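Local coordinates for secreted protein (Streptomyces lividans TK24, PDB 5LXZ) that probably acts as a copper-dependent radical oxidase of the galactose oxidase-like AA5 family, built around a beta-propeller with an additional beta-barrel domain, at residues 463-466 with 472-475; 405-410 with 547-552; 291-296 with 328-333; 250-253 with 259-262; 171-176 with 217-222. The protein carries 1 engineered substitution. All coordinates share one frame; numbering follows the deposited sequence. Where two conformers were deposited one is given.

Interaction 1 of 5, residues 463-466 with 472-475; sequences GSIL and LMFF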
# COMPACT_ATOMS: atom_id res chain seq x y z
N GLY A 463 9.24 -1.53 1.22
CA GLY A 463 8.45 -1.39 2.41
C GLY A 463 9.28 -1.59 3.65
O GLY A 463 10.49 -1.82 3.54
N SER A 464 8.63 -1.52 4.81
CA SER A 464 9.31 -1.66 6.08
C SER A 464 8.39 -2.26 7.11
O SER A 464 7.16 -2.04 7.07
CB SER A 464 9.90 -0.34 6.57
OG SER A 464 8.91 0.62 6.86
N ILE A 465 8.97 -3.03 8.01
CA ILE A 465 8.25 -3.78 9.03
C ILE A 465 8.97 -3.67 10.38
O ILE A 465 10.15 -4.05 10.48
CB ILE A 465 8.25 -5.30 8.66
CG1 ILE A 465 7.71 -5.53 7.23
CG2 ILE A 465 7.55 -6.15 9.70
CD1 ILE A 465 6.24 -5.29 7.14
N LEU A 466 8.25 -3.22 11.40
CA LEU A 466 8.75 -3.29 12.78
C LEU A 466 8.74 -4.73 13.27
O LEU A 466 7.75 -5.44 13.10
CB LEU A 466 7.87 -2.46 13.70
CG LEU A 466 8.15 -2.50 15.21
CD1 LEU A 466 9.53 -1.91 15.53
CD2 LEU A 466 7.05 -1.81 16.02
N LEU A 472 13.91 -3.00 12.75
CA LEU A 472 13.02 -2.91 11.58
C LEU A 472 13.65 -3.52 10.37
O LEU A 472 14.85 -3.35 10.11
CB LEU A 472 12.66 -1.47 11.31
CG LEU A 472 11.87 -0.84 12.45
CD1 LEU A 472 12.76 0.06 13.31
CD2 LEU A 472 10.67 -0.07 11.95
N MET A 473 12.83 -4.21 9.58
CA MET A 473 13.29 -4.81 8.33
C MET A 473 12.78 -3.97 7.18
O MET A 473 11.61 -3.56 7.17
CB MET A 473 12.79 -6.24 8.21
CG MET A 473 13.30 -6.97 7.00
SD MET A 473 12.34 -6.75 5.51
CE MET A 473 10.94 -7.80 5.91
N PHE A 474 13.66 -3.75 6.21
CA PHE A 474 13.36 -3.02 4.99
C PHE A 474 13.58 -3.92 3.81
O PHE A 474 14.53 -4.70 3.75
CB PHE A 474 14.26 -1.79 4.90
CG PHE A 474 13.81 -0.65 5.76
CD1 PHE A 474 13.97 -0.71 7.16
CD2 PHE A 474 13.24 0.50 5.22
CE1 PHE A 474 13.54 0.34 7.99
CE2 PHE A 474 12.84 1.54 6.04
CZ PHE A 474 12.96 1.46 7.42
N PHE A 475 12.67 -3.85 2.82
CA PHE A 475 12.74 -4.74 1.67
C PHE A 475 12.38 -4.03 0.39
O PHE A 475 11.79 -2.95 0.39
CB PHE A 475 11.76 -5.92 1.85
CG PHE A 475 10.33 -5.50 1.89
CD1 PHE A 475 9.58 -5.41 0.71
CD2 PHE A 475 9.70 -5.20 3.09
CE1 PHE A 475 8.24 -5.01 0.73
CE2 PHE A 475 8.37 -4.80 3.10
CZ PHE A 475 7.65 -4.71 1.92

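Interaction 2 of 5, residues 405-410 with 547-552; sequences TRYPQA and THVTDV. With CU (copper (II) ion), chain B.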
# COMPACT_ATOMS: atom_id res chain seq x y z
N THR A 405 10.06 13.48 -2.24
CA THR A 405 10.25 12.04 -1.97
C THR A 405 9.01 11.24 -2.32
O THR A 405 8.03 11.33 -1.56
CB THR A 405 10.56 11.83 -0.48
OG1 THR A 405 11.70 12.64 -0.09
CG2 THR A 405 10.92 10.39 -0.19
N ARG A 406 9.07 10.46 -3.41
CA ARG A 406 8.11 9.38 -3.65
C ARG A 406 8.49 8.15 -2.82
O ARG A 406 9.66 7.88 -2.58
CB ARG A 406 8.12 8.94 -5.11
CG ARG A 406 7.57 9.91 -6.12
CD ARG A 406 7.71 9.30 -7.47
NE ARG A 406 7.04 10.05 -8.52
CZ ARG A 406 5.76 9.93 -8.86
NH1 ARG A 406 4.91 9.17 -8.15
NH2 ARG A 406 5.28 10.58 -9.90
N TYR A 407 7.49 7.34 -2.47
CA TYR A 407 7.72 6.02 -1.88
C TYR A 407 8.40 6.00 -0.50
O TYR A 407 9.04 5.01 -0.19
CB TYR A 407 8.50 5.06 -2.80
CG TYR A 407 8.24 5.19 -4.26
CD1 TYR A 407 7.09 4.66 -4.86
CD2 TYR A 407 9.18 5.76 -5.08
CE1 TYR A 407 6.87 4.77 -6.22
CE2 TYR A 407 8.94 5.86 -6.44
CZ TYR A 407 7.81 5.32 -7.01
OH TYR A 407 7.62 5.43 -8.39
N PRO A 408 8.30 7.04 0.33
CA PRO A 408 9.00 6.92 1.61
C PRO A 408 8.43 5.77 2.41
O PRO A 408 7.19 5.55 2.44
CB PRO A 408 8.69 8.24 2.33
CG PRO A 408 7.37 8.64 1.74
CD PRO A 408 7.41 8.21 0.29
N GLN A 409 9.33 5.01 3.04
CA GLN A 409 8.92 4.00 4.03
C GLN A 409 8.61 4.71 5.33
O GLN A 409 9.24 5.72 5.66
CB GLN A 409 10.02 2.97 4.23
CG GLN A 409 10.30 2.09 3.02
CD GLN A 409 11.42 2.60 2.11
OE1 GLN A 409 12.59 2.60 2.51
NE2 GLN A 409 11.09 3.03 0.91
N ALA A 410 7.63 4.23 6.10
CA ALA A 410 7.22 4.85 7.33
C ALA A 410 6.69 3.83 8.30
O ALA A 410 5.70 3.16 8.00
CB ALA A 410 6.25 5.98 7.11
N THR A 547 2.83 -2.79 1.61
CA THR A 547 3.09 -2.88 0.18
C THR A 547 2.73 -1.57 -0.48
O THR A 547 1.86 -0.87 -0.01
CB THR A 547 2.26 -4.00 -0.52
OG1 THR A 547 2.80 -4.27 -1.82
CG2 THR A 547 0.75 -3.67 -0.68
N HIS A 548 3.46 -1.22 -1.53
CA HIS A 548 3.17 -0.05 -2.32
C HIS A 548 2.90 1.17 -1.47
O HIS A 548 1.96 1.91 -1.72
CB HIS A 548 1.99 -0.30 -3.30
CG HIS A 548 2.26 -1.32 -4.35
ND1 HIS A 548 2.35 -2.66 -4.11
CD2 HIS A 548 2.36 -1.19 -5.70
CE1 HIS A 548 2.47 -3.32 -5.24
NE2 HIS A 548 2.51 -2.43 -6.22
N VAL A 549 3.78 1.44 -0.50
CA VAL A 549 3.73 2.65 0.28
C VAL A 549 2.46 2.74 1.14
O VAL A 549 2.04 3.84 1.51
CB VAL A 549 3.90 3.95 -0.57
CG1 VAL A 549 4.59 5.01 0.26
CG2 VAL A 549 4.70 3.72 -1.84
N THR A 550 1.87 1.58 1.44
CA THR A 550 0.55 1.51 2.04
C THR A 550 0.60 0.48 3.17
O THR A 550 0.99 -0.67 2.92
CB THR A 550 -0.49 1.08 0.98
OG1 THR A 550 -0.39 1.96 -0.14
CG2 THR A 550 -1.94 1.16 1.51
N ASP A 551 0.13 0.86 4.34
CA ASP A 551 0.03 -0.05 5.48
C ASP A 551 -1.11 0.41 6.34
O ASP A 551 -0.99 1.33 7.12
CB ASP A 551 1.36 -0.00 6.22
CG ASP A 551 1.43 -0.91 7.41
OD1 ASP A 551 0.44 -1.54 7.83
OD2 ASP A 551 2.60 -0.96 7.92
N VAL A 552 -2.26 -0.23 6.17
CA VAL A 552 -3.42 0.17 6.94
C VAL A 552 -3.50 -0.60 8.23
O VAL A 552 -4.43 -0.37 9.00
CB VAL A 552 -4.73 0.07 6.12
CG1 VAL A 552 -4.62 0.97 4.88
CG2 VAL A 552 -5.08 -1.35 5.78
CU CU B . 3.22 -2.68 -8.15
O HOH W 1 3.25 -3.23 -10.26

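Interaction 3 of 5, residues 291-296 with 328-333; sequences KVRQFP and GVWDVE. With EDO (1,2-ethanediol), chain M; EDO (1,2-ethanediol), chain O; ACT (acetate ion), chain D.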
# COMPACT_ATOMS: atom_id res chain seq x y z
N LYS A 291 -23.78 0.67 -2.63
CA LYS A 291 -23.60 1.88 -3.40
C LYS A 291 -22.15 2.01 -3.85
O LYS A 291 -21.24 1.48 -3.25
CB LYS A 291 -23.97 3.10 -2.58
CG LYS A 291 -25.45 3.15 -2.19
CD LYS A 291 -25.70 4.30 -1.24
CE LYS A 291 -27.15 4.39 -0.77
NZ LYS A 291 -27.27 5.44 0.26
N VAL A 292 -22.01 2.66 -4.99
CA VAL A 292 -20.73 2.91 -5.60
C VAL A 292 -19.93 3.96 -4.84
O VAL A 292 -20.42 5.03 -4.52
CB VAL A 292 -21.00 3.48 -7.04
CG1 VAL A 292 -19.77 4.03 -7.71
CG2 VAL A 292 -21.62 2.41 -7.90
N ARG A 293 -18.64 3.66 -4.61
CA ARG A 293 -17.71 4.72 -4.26
C ARG A 293 -16.33 4.37 -4.76
O ARG A 293 -15.72 3.38 -4.39
CB ARG A 293 -17.66 5.07 -2.80
CG ARG A 293 -16.77 6.28 -2.62
CD ARG A 293 -17.03 7.07 -1.39
NE ARG A 293 -18.33 7.70 -1.29
CZ ARG A 293 -18.71 8.86 -1.86
NH1 ARG A 293 -17.90 9.55 -2.66
NH2 ARG A 293 -19.91 9.33 -1.60
N GLN A 294 -15.91 5.22 -5.70
CA GLN A 294 -14.71 4.97 -6.46
C GLN A 294 -13.50 5.69 -5.91
O GLN A 294 -13.58 6.86 -5.52
CB GLN A 294 -14.96 5.36 -7.92
CG GLN A 294 -13.84 4.98 -8.86
CD GLN A 294 -14.08 5.47 -10.26
OE1 GLN A 294 -13.39 6.39 -10.75
NE2 GLN A 294 -15.00 4.84 -10.92
N PHE A 295 -12.40 4.94 -5.89
CA PHE A 295 -11.09 5.46 -5.51
C PHE A 295 -10.03 4.94 -6.48
O PHE A 295 -10.21 3.89 -7.08
CB PHE A 295 -10.69 4.96 -4.10
CG PHE A 295 -11.57 5.43 -2.99
CD1 PHE A 295 -12.68 4.69 -2.60
CD2 PHE A 295 -11.28 6.61 -2.32
CE1 PHE A 295 -13.49 5.13 -1.59
CE2 PHE A 295 -12.11 7.06 -1.28
CZ PHE A 295 -13.19 6.28 -0.90
N PRO A 296 -8.88 5.61 -6.52
CA PRO A 296 -7.72 5.03 -7.17
C PRO A 296 -7.25 3.79 -6.45
O PRO A 296 -7.79 3.48 -5.40
CB PRO A 296 -6.65 6.13 -7.06
CG PRO A 296 -7.13 7.01 -5.97
CD PRO A 296 -8.61 6.93 -5.93
N GLY A 328 -10.73 12.52 2.82
CA GLY A 328 -12.00 12.72 3.47
C GLY A 328 -12.39 11.55 4.35
O GLY A 328 -11.71 10.57 4.46
N VAL A 329 -13.57 11.71 4.93
CA VAL A 329 -14.14 10.75 5.86
C VAL A 329 -15.34 10.09 5.19
O VAL A 329 -16.29 10.77 4.74
CB VAL A 329 -14.60 11.46 7.13
CG1 VAL A 329 -15.36 10.53 8.06
CG2 VAL A 329 -13.40 12.04 7.88
N TRP A 330 -15.28 8.77 5.10
CA TRP A 330 -16.26 7.97 4.41
C TRP A 330 -17.07 7.16 5.39
O TRP A 330 -16.51 6.29 6.09
CB TRP A 330 -15.52 7.05 3.43
CG TRP A 330 -16.34 6.16 2.57
CD1 TRP A 330 -17.63 6.31 2.18
CD2 TRP A 330 -15.88 4.95 1.97
NE1 TRP A 330 -18.02 5.25 1.40
CE2 TRP A 330 -16.95 4.41 1.23
CE3 TRP A 330 -14.65 4.28 1.94
CZ2 TRP A 330 -16.83 3.26 0.51
CZ3 TRP A 330 -14.54 3.13 1.25
CH2 TRP A 330 -15.62 2.61 0.51
N ASP A 331 -18.37 7.38 5.45
CA ASP A 331 -19.26 6.49 6.21
C ASP A 331 -19.63 5.39 5.24
O ASP A 331 -20.39 5.61 4.29
CB ASP A 331 -20.47 7.27 6.64
CG ASP A 331 -21.42 6.45 7.49
OD1 ASP A 331 -21.54 5.23 7.26
OD2 ASP A 331 -22.03 7.01 8.42
N VAL A 332 -19.06 4.20 5.43
CA VAL A 332 -19.25 3.13 4.49
C VAL A 332 -20.70 2.65 4.48
O VAL A 332 -21.19 2.23 3.46
CB VAL A 332 -18.29 1.97 4.79
CG1 VAL A 332 -18.49 0.82 3.84
CG2 VAL A 332 -16.84 2.44 4.74
N GLU A 333 -21.38 2.75 5.61
CA GLU A 333 -22.75 2.25 5.67
C GLU A 333 -23.75 3.16 4.95
O GLU A 333 -24.67 2.66 4.31
CB GLU A 333 -23.16 2.02 7.12
CG GLU A 333 -22.33 0.97 7.83
CD GLU A 333 -22.73 0.78 9.27
OE1 GLU A 333 -22.37 1.65 10.09
OE2 GLU A 333 -23.46 -0.23 9.57
C1 EDO M . -14.74 10.18 -2.64
O1 EDO M . -14.67 11.12 -3.72
C2 EDO M . -14.56 8.78 -3.19
O2 EDO M . -15.38 8.49 -4.35
C1 EDO O . -23.59 1.13 1.36
O1 EDO O . -22.93 1.13 0.11
C2 EDO O . -23.13 -0.10 2.13
O2 EDO O . -23.66 -1.36 1.65
C ACT D . -19.82 12.56 -3.28
O ACT D . -20.66 11.65 -3.46
OXT ACT D . -19.74 13.14 -2.17
CH3 ACT D . -18.90 12.94 -4.40

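Interaction 4 of 5, residues 250-253 with 259-262; sequences TLTT and ILSV. With EDO (1,2-ethanediol), chain P.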
# COMPACT_ATOMS: atom_id res chain seq x y z
N THR A 250 -7.22 -2.08 -1.88
CA THR A 250 -7.01 -2.00 -0.43
C THR A 250 -8.01 -2.87 0.27
O THR A 250 -9.19 -2.85 -0.07
CB THR A 250 -7.14 -0.55 0.05
OG1 THR A 250 -5.94 0.12 -0.33
CG2 THR A 250 -7.27 -0.43 1.56
N LEU A 251 -7.51 -3.63 1.25
CA LEU A 251 -8.34 -4.36 2.20
C LEU A 251 -8.20 -3.69 3.55
O LEU A 251 -7.07 -3.49 4.00
CB LEU A 251 -7.86 -5.80 2.30
CG LEU A 251 -8.50 -6.79 1.33
CD1 LEU A 251 -8.41 -6.44 -0.10
CD2 LEU A 251 -7.88 -8.18 1.60
N THR A 252 -9.29 -3.31 4.17
CA THR A 252 -9.22 -2.60 5.44
C THR A 252 -10.34 -3.05 6.37
O THR A 252 -11.45 -3.31 5.94
CB THR A 252 -9.22 -1.06 5.18
OG1 THR A 252 -8.77 -0.38 6.36
CG2 THR A 252 -10.51 -0.53 4.72
N THR A 253 -10.03 -3.18 7.64
CA THR A 253 -11.01 -3.68 8.62
C THR A 253 -12.02 -2.63 9.02
O THR A 253 -11.64 -1.48 9.30
CB THR A 253 -10.26 -4.10 9.87
OG1 THR A 253 -9.29 -5.10 9.50
CG2 THR A 253 -11.20 -4.62 10.94
N ILE A 259 -14.01 -7.18 6.50
CA ILE A 259 -12.94 -6.57 5.69
C ILE A 259 -13.47 -6.01 4.40
O ILE A 259 -14.08 -6.71 3.60
CB ILE A 259 -11.83 -7.57 5.37
CG1 ILE A 259 -11.37 -8.34 6.61
CG2 ILE A 259 -10.69 -6.87 4.64
CD1 ILE A 259 -10.85 -7.49 7.74
N LEU A 260 -13.30 -4.70 4.24
CA LEU A 260 -13.72 -4.00 3.05
C LEU A 260 -12.62 -4.08 1.99
O LEU A 260 -11.47 -3.73 2.27
CB LEU A 260 -14.06 -2.57 3.41
CG LEU A 260 -14.54 -1.67 2.28
CD1 LEU A 260 -15.92 -2.02 1.81
CD2 LEU A 260 -14.53 -0.25 2.78
N SER A 261 -13.00 -4.44 0.78
CA SER A 261 -12.09 -4.43 -0.38
C SER A 261 -12.54 -3.34 -1.35
O SER A 261 -13.71 -3.29 -1.73
CB SER A 261 -12.09 -5.76 -1.03
OG SER A 261 -11.23 -5.71 -2.13
N VAL A 262 -11.60 -2.44 -1.66
CA VAL A 262 -11.84 -1.25 -2.44
C VAL A 262 -10.87 -1.15 -3.59
O VAL A 262 -9.65 -1.31 -3.43
CB VAL A 262 -11.70 0.00 -1.55
CG1 VAL A 262 -12.00 1.28 -2.28
CG2 VAL A 262 -12.66 -0.13 -0.38
C1 EDO P . -2.99 -2.86 0.77
O1 EDO P . -2.46 -4.16 1.04
C2 EDO P . -3.96 -2.50 1.84
O2 EDO P . -4.73 -3.69 2.01

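Interaction 5 of 5, residues 171-176 with 217-222; sequences LGRIYV and KKDFQG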
# COMPACT_ATOMS: atom_id res chain seq x y z
N LEU A 171 -16.38 -4.23 -26.11
CA LEU A 171 -15.06 -3.74 -25.67
C LEU A 171 -14.00 -4.29 -26.58
O LEU A 171 -13.96 -5.52 -26.83
CB LEU A 171 -14.78 -4.17 -24.23
CG LEU A 171 -15.75 -3.71 -23.14
CD1 LEU A 171 -15.38 -4.27 -21.78
CD2 LEU A 171 -15.87 -2.20 -23.06
N GLY A 172 -13.17 -3.42 -27.11
CA GLY A 172 -12.06 -3.78 -27.95
C GLY A 172 -10.81 -3.04 -27.50
O GLY A 172 -10.80 -1.82 -27.51
N ARG A 173 -9.77 -3.78 -27.16
CA ARG A 173 -8.50 -3.18 -26.77
C ARG A 173 -7.57 -2.97 -27.93
O ARG A 173 -7.41 -3.87 -28.76
CB ARG A 173 -7.81 -4.03 -25.71
CG ARG A 173 -8.70 -4.21 -24.50
CD ARG A 173 -8.02 -4.73 -23.27
NE ARG A 173 -6.97 -5.70 -23.57
CZ ARG A 173 -6.02 -6.08 -22.72
NH1 ARG A 173 -5.96 -5.62 -21.46
NH2 ARG A 173 -5.13 -6.98 -23.14
N ILE A 174 -6.89 -1.83 -27.96
CA ILE A 174 -5.93 -1.52 -28.99
C ILE A 174 -4.79 -0.65 -28.45
O ILE A 174 -5.03 0.31 -27.70
CB ILE A 174 -6.64 -0.86 -30.19
CG1 ILE A 174 -5.73 -0.75 -31.39
CG2 ILE A 174 -7.25 0.49 -29.84
CD1 ILE A 174 -5.37 -2.12 -31.98
N TYR A 175 -3.56 -0.95 -28.85
CA TYR A 175 -2.43 -0.13 -28.49
C TYR A 175 -2.53 1.20 -29.23
O TYR A 175 -2.76 1.23 -30.46
CB TYR A 175 -1.10 -0.86 -28.78
CG TYR A 175 0.10 -0.01 -28.53
CD1 TYR A 175 0.56 0.23 -27.22
CD2 TYR A 175 0.78 0.62 -29.57
CE1 TYR A 175 1.65 1.02 -26.97
CE2 TYR A 175 1.88 1.43 -29.33
CZ TYR A 175 2.31 1.64 -28.03
OH TYR A 175 3.36 2.45 -27.78
N VAL A 176 -2.33 2.29 -28.51
CA VAL A 176 -2.23 3.61 -29.06
C VAL A 176 -0.96 4.28 -28.62
O VAL A 176 -0.38 3.95 -27.59
CB VAL A 176 -3.47 4.49 -28.75
CG1 VAL A 176 -4.72 3.82 -29.27
CG2 VAL A 176 -3.56 4.79 -27.26
N LYS A 217 5.13 1.22 -19.92
CA LYS A 217 3.91 0.72 -20.54
C LYS A 217 3.66 -0.74 -20.23
O LYS A 217 4.49 -1.59 -20.57
CB LYS A 217 4.02 0.82 -22.06
CG LYS A 217 4.48 2.14 -22.57
CD LYS A 217 4.60 2.12 -24.09
CE LYS A 217 5.13 3.42 -24.60
NZ LYS A 217 5.57 3.27 -26.03
N LYS A 218 2.49 -1.03 -19.67
CA LYS A 218 2.17 -2.36 -19.16
C LYS A 218 0.70 -2.70 -19.47
O LYS A 218 -0.13 -1.79 -19.56
CB LYS A 218 2.42 -2.35 -17.66
CG LYS A 218 3.44 -3.38 -17.21
N ASP A 219 0.42 -4.00 -19.71
CA ASP A 219 -0.95 -4.56 -19.88
C ASP A 219 -1.22 -5.32 -18.57
O ASP A 219 -0.99 -6.52 -18.48
CB ASP A 219 -1.00 -5.48 -21.10
CG ASP A 219 -2.37 -6.15 -21.32
OD1 ASP A 219 -3.36 -5.74 -20.67
OD2 ASP A 219 -2.44 -7.11 -22.14
N PHE A 220 -1.91 -4.66 -17.67
CA PHE A 220 -1.93 -5.06 -16.31
C PHE A 220 -3.37 -5.47 -15.88
O PHE A 220 -4.23 -4.61 -15.91
CB PHE A 220 -1.40 -3.84 -15.59
CG PHE A 220 -1.28 -4.00 -14.11
CD1 PHE A 220 -0.97 -5.21 -13.57
CD2 PHE A 220 -1.43 -2.90 -13.28
CE1 PHE A 220 -0.84 -5.35 -12.20
CE2 PHE A 220 -1.32 -3.04 -11.91
CZ PHE A 220 -1.02 -4.26 -11.37
N GLN A 221 -3.60 -6.74 -15.48
CA GLN A 221 -4.94 -7.30 -15.34
C GLN A 221 -5.09 -7.98 -13.99
O GLN A 221 -4.17 -8.70 -13.61
CB GLN A 221 -5.14 -8.37 -16.39
CG GLN A 221 -5.08 -7.83 -17.84
CD GLN A 221 -5.12 -8.94 -18.89
OE1 GLN A 221 -4.97 -10.11 -18.61
NE2 GLN A 221 -5.32 -8.55 -20.12
N GLY A 222 -6.23 -7.79 -13.35
CA GLY A 222 -6.48 -8.33 -11.99
C GLY A 222 -7.08 -9.71 -11.98
O GLY A 222 -7.63 -10.18 -12.98

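Interaction 1 of 5, residues 463-466 with 472-475
F475 lays its ring over G463, its hydrogen-bonded partner in the antiparallel hairpin of 463-466 and 472-475. From CB, the first torsion (chi1 64°) sets CG between the backbone N and the carbonyl carbon, which swings the ring back across the neighbouring strand. CD2 then comes to 3.5 Å from G463 O and CE2 to 3.4 Å from G463 C, while CZ at the tip meets G463 CA at 3.5 Å. The glycine CA-H faces the ring as a CH-pi contact, and a beta carbon there would run into CZ. An alanine in place of F475 is likely to strip this cover from the G463 backbone and open a gap beside I465, whose CG1 meets the ring edge at CE2. On the other face, S464 CB sits 3.6 Å from the centroid of the F474 ring, almost straight above it. Between the strands, reciprocal bonds join I465 and M473, with I465 N 2.8 Å from M473 O. The hairpin supplies the two strands of a four-stranded propeller blade that lie farthest from 14-18. Strand 496-500 pairs with 472-476 on its outer side, and W15 of strand 14-18 meets F474 edge-to-face.

Interaction 2 of 5, residues 405-410 with 547-552
V549 and Y407 both have left-handed backbones (phi 64° and 65°), and these bring the valine methyls against the tyrosine. V549 is the second corner of a type I' turn running from T547 to T550. At chi1 -148° its CG2 stands beside the backbone N and faces the Y407 ring edge, while CG1 faces P408 O. CG2 comes in at that edge in the plane of the ring, 4.0 Å from CD1, and also rests 3.8 Å from Y407 CA. CG1 reaches P408 O at 3.4 Å; that carbonyl is hydrogen-bonded to N353. The other corner of the turn is H548, whose NE2 binds copper at 2.1 Å. H461 and Y248 bind the same ion, Y460 belongs to the same site, and a water lies 2.2 Å from the metal. T547 OG1 accepts a bond from H548 ND1 (2.8 Å) close to the imidazole plane, and also bonds I29 O, while T550 OG1 reaches H548 O from above its carbonyl plane. The contact between the segments is thus apolar, fitting a propeller loop against the C-terminal domain's turn, whereas the bond from ND1 to T547 OG1 probably fixes the turn of the imidazole and directs NE2 at the metal.

Interaction 3 of 5, residues 291-296 with 328-333
The contact spans two neighbouring propeller blades: R293 and F295, on the connection from strand 285-288 to strand 301-303, pack on one face of the W330 indole in strand 328-330. R293 was modelled in two conformers; in the conformer described, its CD lies over the five-membered ring in a CH-pi contact, 3.7 Å from its centroid and 19° off the normal. F295 meets the six-membered part, CE1 standing 3.6 Å from W330 CZ3, with the two ring planes inclined at 51°. With CG anti to the backbone N (chi1 -178°), W330 holds its indole out toward both residues, and V332 CG2 lies over the centre of its opposite face. The guanidinium bonds of R293 are equally tentative: NH2 reaches N335 O and an acetate oxygen, and NH1 makes a weak bond to an ethanediol. C2 of that ethanediol sits over a face of F295, 3.6 Å from CE2. N335 OD1 also takes W330 NE1, tying the indole edge to the turn after its own strand. Beyond the pair, L260 and V262 of strand 259-262, I309 of strand 309-311 and F337 of strand 337-339 press on W330, while Y311 meets F295 edge-to-face.

Interaction 4 of 5, residues 250-253 with 259-262
T250 pairs with V262 and T252 with L260 as hydrogen-bonded pairs of an antiparallel hairpin, the short strands running 156° apart and 4.5 Å between axes. The four bonds are nearly uniform: V262 N to T250 O measures 2.9 Å, and T250 N to V262 O 3.0 Å. CA-H groups of L251, S261 and I259 add close approaches to the carbonyls between them. On the face carrying L251, T253, I259 and S261, I259 reaches across the strands. Its CG1 stands beside the backbone N (chi1 -48°) and the chain bends again beyond it, which brings CD1 to 3.4 Å from T253 OG1, while CG2 touches L251 CB at 3.8 Å. A serine in place of I259, lacking CG2 and CD1, would probably leave a gap between L251 and T253, where L92 and T84 of the adjoining blade also pack. L251 CD1 extends the other way, 3.6 Å from S261 OG. On the opposite face, L260 CB lies 3.7 Å from T252 O, and W330 covers L260 and V262. L251 N, turned away from the partner strand, is bonded to ethanediol O2 at 2.9 Å. The chemistry thus divides: the hairpin is sewn by its own backbone and packed by branched apolar groups, whereas the hydroxyls of T250 and T252 are spent on P299 O and L301 O, bonding this blade to the next.

Interaction 5 of 5, residues 171-176 with 217-222
D219 OD2 is gripped by two arginines, by R173 NH2 at 2.9 Å and by R99 NE. R173 comes end-on with both terminal nitrogens, its NH1 meeting D219 OD1 at 2.7 Å, so that each carboxylate oxygen takes one R173 nitrogen on its syn side. The fit is not flat: guanidinium and carboxylate planes are turned 54° apart, and each nitrogen lies somewhat out of the carboxylate plane. A bend at chi3 (-36°) of R173 turns the guanidinium onto the acid, and the two side chains cross at about a right angle. I268 O takes a further bond from R173 NH1. Q221 NE2 stands only 3.3 Å from R173 NH1, but both are donors and the approach is mere proximity. Farther along, Y175 OH receives a bond from K217 NZ at 2.9 Å. The lysine chain is fully extended beyond CG and meets the ring at its edge, near the ring plane. NZ is also bonded to K109 O and D106 O, while E177 OE1 bonds Y175 OH and makes a long, weak ion pair with the lysine. The backbones stay apart, with 9.8 Å between the CA atoms of Y175 and D219, leaving side chains alone to bridge strand 164-177 of the barrel domain and the weakly bonded strand 218-222 of a propeller blade. D219 also pairs by backbone with E101, a ligand of the second copper. Between two arginines, its carboxylate is likely to stay ionised, and the contact between these two segments rests on charge and hydrogen bonds more than on apolar packing.

In the fold
Interactions 1 to 4 lie in or against the propeller, and a chain of packing contacts connects them. Q409 OE1 of interaction 2 lies 3.5 Å from F474 CD2 of interaction 1, and V552 CG2 lies 3.4 Å from L251 O of interaction 4. Interaction 4 in turn packs on interaction 3, with V262 CG1 at 3.5 Å from F295 CD1. Interaction 2 carries a ligand of the copper site, H548, whereas the side chains of F475 and T250 stand about 10 and 12 Å from a bound copper. Interaction 5, where the barrel meets the propeller, touches none of the others; its centre is about 27 Å from that of interaction 2, although the D219 side chain is about 9 Å from a bound copper.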